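Local coordinates for protein beta-1,4-galactanase (Thielavia heterothallica, PDB 1HJS) that hydrolyses the beta-1,4-galactosidic linkages of type I arabinogalactans as a family 53 glycoside hydrolase with a TIM-barrel fold, at residues I35-V41 / L326-Q330; P270-T274 / A322-L326. All coordinates share one frame; numbering follows the deposited sequence.

Interaction 1: I35-V41 / L326-Q330; sequences ILAANGV and LSVFQ
The Schellman motif that ends helix 32-38 of the (beta/alpha)8 barrel is where Gly40 meets Phe329 and Gln330 in the 3-10 segment near the C-terminus. Val41 N bonds back to Leu36 O and Gly40 N to Ala37 O, and Gly40, at phi 99°, is the C-prime residue. Both this positive phi and the close approach of the backbone joining Phe329 to Gln330 suit a residue without a side chain. The two segments close to 4.2 Å between Gly40 CA and Gln330 CA, and Gly40 CA makes a CA-H...O contact with Phe329 O at 3.6 Å.

Just past the turn, Val41 places CG2 over one face of the Phe329 ring, a CH-pi contact 4.1 Å from the centroid and 27° off the normal. With CG1 anti to the backbone N (chi1 176°), CG2 falls anti to the carbonyl carbon, and this is the branch that reaches the ring; the two side chains run side by side, pointing the same way. Val328 CG1 also meets a face of this ring near its rim, and both Val41 and Phe329 rest on Val7 of strand 4-8.

Leu326 reaches across to the helix. Its CD2 lies 3.8 Å from Ile35 CG2, the two side chains crossing at about a right angle, and its CG packs against Asn39 CB at 3.9 Å. On the Asn39 backbone, the carbonyl oxygen packs against two side-chain carbons, 3.2 Å from Phe329 CB and 3.3 Å from Gln330 CG.

Gly40 O accepts a hydrogen bond from Arg5. The close backbone approach and the apolar contacts of Leu326 and Phe329 imply a fit made largely by shape.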
ATOM      1  N   ILE A  35       8.560  17.361   5.271  1.00 13.86           N
ATOM      2  CA  ILE A  35       7.220  17.921   5.412  1.00 13.92           C
ATOM      3  C   ILE A  35       6.323  16.829   5.999  1.00 13.86           C
ATOM      4  O   ILE A  35       5.561  17.072   6.931  1.00 14.06           O
ATOM      5  CB  ILE A  35       6.653  18.361   4.045  1.00 14.12           C
ATOM      6  CG1 ILE A  35       7.478  19.528   3.495  1.00 13.58           C
ATOM      7  CG2 ILE A  35       5.188  18.762   4.193  1.00 14.81           C
ATOM      8  CD1 ILE A  35       7.077  19.970   2.099  1.00 14.61           C
ATOM      9  N   LEU A  36       6.426  15.621   5.450  1.00 13.52           N
ATOM     10  CA  LEU A  36       5.622  14.501   5.936  1.00 13.28           C
ATOM     11  C   LEU A  36       5.912  14.217   7.407  1.00 13.53           C
ATOM     12  O   LEU A  36       4.990  14.068   8.215  1.00 13.59           O
ATOM     13  CB  LEU A  36       5.900  13.247   5.103  1.00 12.67           C
ATOM     14  CG  LEU A  36       5.498  13.313   3.625  1.00 12.38           C
ATOM     15  CD1 LEU A  36       6.006  12.070   2.899  1.00 11.34           C
ATOM     16  CD2 LEU A  36       3.972  13.425   3.513  1.00 12.21           C
ATOM     17  N   ALA A  37       7.194  14.154   7.756  1.00 13.08           N
ATOM     18  CA  ALA A  37       7.590  13.891   9.133  1.00 13.61           C
ATOM     19  C   ALA A  37       7.059  14.968  10.075  1.00 14.21           C
ATOM     20  O   ALA A  37       6.589  14.665  11.169  1.00 14.22           O
ATOM     21  CB  ALA A  37       9.115  13.813   9.235  1.00 13.49           C
ATOM     22  N   ALA A  38       7.129  16.222   9.640  1.00 14.07           N
ATOM     23  CA  ALA A  38       6.667  17.338  10.460  1.00 14.68           C
ATOM     24  C   ALA A  38       5.166  17.274  10.706  1.00 15.13           C
ATOM     25  O   ALA A  38       4.674  17.802  11.706  1.00 14.63           O
ATOM     26  CB  ALA A  38       7.031  18.664   9.794  1.00 15.40           C
ATOM     27  N   ASN A  39       4.440  16.622   9.803  1.00 14.84           N
ATOM     28  CA  ASN A  39       2.996  16.510   9.954  1.00 15.13           C
ATOM     29  C   ASN A  39       2.498  15.214  10.594  1.00 15.01           C
ATOM     30  O   ASN A  39       1.314  14.881  10.492  1.00 15.05           O
ATOM     31  CB  ASN A  39       2.306  16.727   8.606  1.00 16.11           C
ATOM     32  CG  ASN A  39       2.315  18.184   8.181  1.00 16.40           C
ATOM     33  OD1 ASN A  39       3.304  18.685   7.638  1.00 17.54           O
ATOM     34  ND2 ASN A  39       1.217  18.876   8.440  1.00 15.61           N
ATOM     35  N   GLY A  40       3.396  14.484  11.253  1.00 14.45           N
ATOM     36  CA  GLY A  40       2.990  13.265  11.936  1.00 13.88           C
ATOM     37  C   GLY A  40       3.226  11.931  11.252  1.00 13.08           C
ATOM     38  O   GLY A  40       3.081  10.889  11.880  1.00 13.25           O
ATOM     39  N   VAL A  41       3.575  11.947   9.973  1.00 12.76           N
ATOM     40  CA  VAL A  41       3.818  10.701   9.256  1.00 12.56           C
ATOM     41  C   VAL A  41       5.052  10.015   9.843  1.00 12.61           C
ATOM     42  O   VAL A  41       6.063  10.672  10.100  1.00 12.22           O
ATOM     43  CB  VAL A  41       4.049  10.965   7.752  1.00 12.30           C
ATOM     44  CG1 VAL A  41       4.400   9.660   7.036  1.00 12.33           C
ATOM     45  CG2 VAL A  41       2.791  11.579   7.133  1.00 12.46           C
ATOM     46  N   LEU A 326      -2.962  17.711   5.878  1.00 14.75           N
ATOM     47  CA  LEU A 326      -1.793  16.864   6.106  1.00 14.23           C
ATOM     48  C   LEU A 326      -1.458  16.681   7.588  1.00 14.36           C
ATOM     49  O   LEU A 326      -0.860  15.676   7.975  1.00 13.98           O
ATOM     50  CB  LEU A 326      -0.575  17.436   5.360  1.00 14.05           C
ATOM     51  CG  LEU A 326       0.575  16.458   5.078  1.00 13.33           C
ATOM     52  CD1 LEU A 326       0.095  15.314   4.187  1.00 13.42           C
ATOM     53  CD2 LEU A 326       1.727  17.197   4.432  1.00 12.66           C
ATOM     54  N   SER A 327      -1.847  17.643   8.420  1.00 13.84           N
ATOM     55  CA  SER A 327      -1.561  17.551   9.849  1.00 14.48           C
ATOM     56  C   SER A 327      -2.397  16.488  10.559  1.00 14.25           C
ATOM     57  O   SER A 327      -2.198  16.229  11.745  1.00 14.03           O
ATOM     58  CB  SER A 327      -1.789  18.907  10.527  1.00 14.72           C
ATOM     59  OG  SER A 327      -3.157  19.275  10.466  1.00 15.47           O
ATOM     60  N   VAL A 328      -3.331  15.876   9.836  1.00 13.89           N
ATOM     61  CA  VAL A 328      -4.184  14.848  10.422  1.00 13.92           C
ATOM     62  C   VAL A 328      -3.350  13.709  11.004  1.00 14.12           C
ATOM     63  O   VAL A 328      -3.736  13.075  11.985  1.00 13.40           O
ATOM     64  CB  VAL A 328      -5.172  14.270   9.372  1.00 13.89           C
ATOM     65  CG1 VAL A 328      -4.421  13.473   8.316  1.00 13.09           C
ATOM     66  CG2 VAL A 328      -6.219  13.402  10.064  1.00 13.84           C
ATOM     67  N   PHE A 329      -2.189  13.461  10.408  1.00 14.86           N
ATOM     68  CA  PHE A 329      -1.322  12.387  10.878  1.00 15.54           C
ATOM     69  C   PHE A 329      -0.749  12.638  12.270  1.00 16.68           C
ATOM     70  O   PHE A 329      -0.133  11.754  12.871  1.00 16.53           O
ATOM     71  CB  PHE A 329      -0.219  12.144   9.852  1.00 15.02           C
ATOM     72  CG  PHE A 329      -0.742  11.639   8.540  1.00 14.60           C
ATOM     73  CD1 PHE A 329      -1.197  10.325   8.420  1.00 14.88           C
ATOM     74  CD2 PHE A 329      -0.849  12.488   7.447  1.00 14.53           C
ATOM     75  CE1 PHE A 329      -1.751   9.869   7.227  1.00 14.39           C
ATOM     76  CE2 PHE A 329      -1.402  12.046   6.251  1.00 15.26           C
ATOM     77  CZ  PHE A 329      -1.856  10.729   6.142  1.00 15.02           C
ATOM     78  N   GLN A 330      -0.971  13.842  12.785  1.00 17.29           N
ATOM     79  CA  GLN A 330      -0.507  14.196  14.122  1.00 18.56           C
ATOM     80  C   GLN A 330      -1.581  13.850  15.149  1.00 18.97           C
ATOM     81  O   GLN A 330      -1.337  13.916  16.353  1.00 18.98           O
ATOM     82  CB  GLN A 330      -0.240  15.702  14.214  1.00 19.07           C
ATOM     83  CG  GLN A 330       0.989  16.194  13.473  1.00 19.60           C
ATOM     84  CD  GLN A 330       1.136  17.704  13.536  1.00 20.65           C
ATOM     85  OE1 GLN A 330       2.196  18.253  13.223  1.00 22.09           O
ATOM     86  NE2 GLN A 330       0.069  18.387  13.931  1.00 19.11           N
TER

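Interaction 2: P270-T274 / A322-L326; sequences PEGQT and ALSSL
Thr274 lays its methyl CG2 against the backbone and beta carbon of Ser325, 3.4 Å from Ser325 CA, which is tighter than usual van der Waals contact. The hydroxyl of the same threonine turns back into its own helix: at chi1 72° OG1 lies between the backbone N and the carbonyl carbon, and it donates to Glu271 O at 2.7 Å, tilted 24° from the carbonyl plane. One branch thus serves the helix while the other meets the segment alongside.

Ser325 itself faces the helix. Its CB lies 3.3 Å from Pro270 O, and its hydroxyl donates to Gln273 OE1 over 2.7 Å, with a C=O...donor angle of 160°, nearly in line with the amide carbonyl. Gln273 extends beyond CG to present that oxygen, and its NE2 is tied elsewhere, to the backbone oxygens of Trp248 and Thr314. Both ends of the amide are engaged, which should fix its rotation.

In the TIM barrel, these residues join the first turn of helix 270-285, which precedes strand 290-296, to the loop following that strand, where the chain enters a 3-10 segment. Pro270 opens the helix, and its ring touches this loop: CG approaches Leu323 CD1 to 4.1 Å, and CB stands 3.7 Å from Ser324 OG. The proline ring therefore spans two consecutive loop residues, while its carbonyl oxygen, beside Ser325, also accepts the helical bond from Thr274 N.

Within the loop, Leu326 N bonds to Leu323 O at 3.2 Å, and Leu323 pairs through its backbone with Met315, which the side chains of Gln273 and Ser325 also touch.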
ATOM      1  N   PRO A 270     -10.312  19.990   2.246  1.00 16.63           N
ATOM      2  CA  PRO A 270      -9.254  19.524   3.149  1.00 16.83           C
ATOM      3  C   PRO A 270      -9.850  19.128   4.496  1.00 16.88           C
ATOM      4  O   PRO A 270      -9.433  18.146   5.109  1.00 16.95           O
ATOM      5  CB  PRO A 270      -8.331  20.735   3.250  1.00 16.83           C
ATOM      6  CG  PRO A 270      -8.451  21.343   1.879  1.00 17.26           C
ATOM      7  CD  PRO A 270      -9.949  21.284   1.637  1.00 17.28           C
ATOM      8  N   GLU A 271     -10.833  19.901   4.953  1.00 16.44           N
ATOM      9  CA  GLU A 271     -11.493  19.620   6.224  1.00 16.48           C
ATOM     10  C   GLU A 271     -12.156  18.246   6.140  1.00 15.58           C
ATOM     11  O   GLU A 271     -12.098  17.451   7.082  1.00 15.62           O
ATOM     12  CB  GLU A 271     -12.557  20.685   6.521  1.00 17.56           C
ATOM     13  CG  GLU A 271     -12.021  22.087   6.823  1.00 19.88           C
ATOM     14  CD  GLU A 271     -11.321  22.750   5.642  1.00 21.35           C
ATOM     15  OE1 GLU A 271     -11.793  22.604   4.495  1.00 21.14           O
ATOM     16  OE2 GLU A 271     -10.303  23.441   5.869  1.00 22.26           O
ATOM     17  N   GLY A 272     -12.792  17.982   5.001  1.00 14.81           N
ATOM     18  CA  GLY A 272     -13.448  16.703   4.790  1.00 14.01           C
ATOM     19  C   GLY A 272     -12.437  15.569   4.796  1.00 13.95           C
ATOM     20  O   GLY A 272     -12.711  14.493   5.333  1.00 13.39           O
ATOM     21  N   GLN A 273     -11.271  15.801   4.193  1.00 13.52           N
ATOM     22  CA  GLN A 273     -10.226  14.781   4.167  1.00 13.99           C
ATOM     23  C   GLN A 273      -9.800  14.398   5.575  1.00 13.76           C
ATOM     24  O   GLN A 273      -9.625  13.218   5.877  1.00 13.92           O
ATOM     25  CB  GLN A 273      -8.980  15.270   3.425  1.00 14.13           C
ATOM     26  CG  GLN A 273      -9.118  15.435   1.937  1.00 14.95           C
ATOM     27  CD  GLN A 273      -7.775  15.726   1.289  1.00 14.74           C
ATOM     28  OE1 GLN A 273      -7.001  16.544   1.789  1.00 14.47           O
ATOM     29  NE2 GLN A 273      -7.495  15.062   0.174  1.00 13.46           N
ATOM     30  N   THR A 274      -9.614  15.395   6.437  1.00 14.44           N
ATOM     31  CA  THR A 274      -9.181  15.110   7.800  1.00 14.54           C
ATOM     32  C   THR A 274     -10.224  14.279   8.532  1.00 14.20           C
ATOM     33  O   THR A 274      -9.877  13.384   9.298  1.00 14.12           O
ATOM     34  CB  THR A 274      -8.898  16.399   8.612  1.00 15.48           C
ATOM     35  OG1 THR A 274     -10.130  17.056   8.919  1.00 19.34           O
ATOM     36  CG2 THR A 274      -8.018  17.343   7.815  1.00 14.10           C
ATOM     37  N   ALA A 322       1.748  21.823   0.991  1.00 16.46           N
ATOM     38  CA  ALA A 322       0.932  20.936   1.805  1.00 16.13           C
ATOM     39  C   ALA A 322      -0.327  21.653   2.273  1.00 16.11           C
ATOM     40  O   ALA A 322      -0.273  22.804   2.711  1.00 15.47           O
ATOM     41  CB  ALA A 322       1.733  20.448   3.006  1.00 16.04           C
ATOM     42  N   LEU A 323      -1.464  20.971   2.171  1.00 15.81           N
ATOM     43  CA  LEU A 323      -2.726  21.545   2.609  1.00 15.90           C
ATOM     44  C   LEU A 323      -2.871  21.318   4.110  1.00 16.06           C
ATOM     45  O   LEU A 323      -2.128  20.536   4.707  1.00 15.33           O
ATOM     46  CB  LEU A 323      -3.895  20.896   1.861  1.00 16.12           C
ATOM     47  CG  LEU A 323      -3.871  21.058   0.339  1.00 16.08           C
ATOM     48  CD1 LEU A 323      -5.092  20.395  -0.269  1.00 16.36           C
ATOM     49  CD2 LEU A 323      -3.835  22.548  -0.017  1.00 17.04           C
ATOM     50  N   SER A 324      -3.833  22.002   4.715  1.00 16.25           N
ATOM     51  CA  SER A 324      -4.073  21.892   6.149  1.00 16.98           C
ATOM     52  C   SER A 324      -4.420  20.473   6.600  1.00 16.58           C
ATOM     53  O   SER A 324      -4.220  20.118   7.761  1.00 16.50           O
ATOM     54  CB  SER A 324      -5.206  22.837   6.554  1.00 16.98           C
ATOM     55  OG  SER A 324      -6.400  22.495   5.873  1.00 19.00           O
ATOM     56  N   SER A 325      -4.943  19.665   5.687  1.00 15.61           N
ATOM     57  CA  SER A 325      -5.329  18.300   6.027  1.00 15.24           C
ATOM     58  C   SER A 325      -4.156  17.371   6.351  1.00 14.81           C
ATOM     59  O   SER A 325      -4.331  16.366   7.032  1.00 14.14           O
ATOM     60  CB  SER A 325      -6.149  17.701   4.885  1.00 15.03           C
ATOM     61  OG  SER A 325      -5.441  17.815   3.662  1.00 14.93           O
ATOM     62  N   LEU A 326      -2.962  17.711   5.878  1.00 14.75           N
ATOM     63  CA  LEU A 326      -1.793  16.864   6.106  1.00 14.23           C
ATOM     64  C   LEU A 326      -1.458  16.681   7.588  1.00 14.36           C
ATOM     65  O   LEU A 326      -0.860  15.676   7.975  1.00 13.98           O
ATOM     66  CB  LEU A 326      -0.575  17.436   5.360  1.00 14.05           C
ATOM     67  CG  LEU A 326       0.575  16.458   5.078  1.00 13.33           C
ATOM     68  CD1 LEU A 326       0.095  15.314   4.187  1.00 13.42           C
ATOM     69  CD2 LEU A 326       1.727  17.197   4.432  1.00 12.66           C
TER

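Overall arrangement
As a worked example of how the tail of a closed barrel packs against the helices outside it, the two contacts share one C-terminal run, 322-330, with Leu326 common to both. Their centres lie 11 Å apart, on the same side of the chain's centre. Along the sequence, 35-41 comes early, at the end of helix 32-38 and in the turn leading to strand 43-48; 270-274 begins the helix before the last strand, 290-296; the shared run follows that strand. Interactions 1 and 2 also touch directly, through Val328 CG2 against Thr274 O and Ile35 CG2 against Ala322 CB. The run after the eighth strand thus bridges elements flanking the barrel's first and last strands, where the sheet closes.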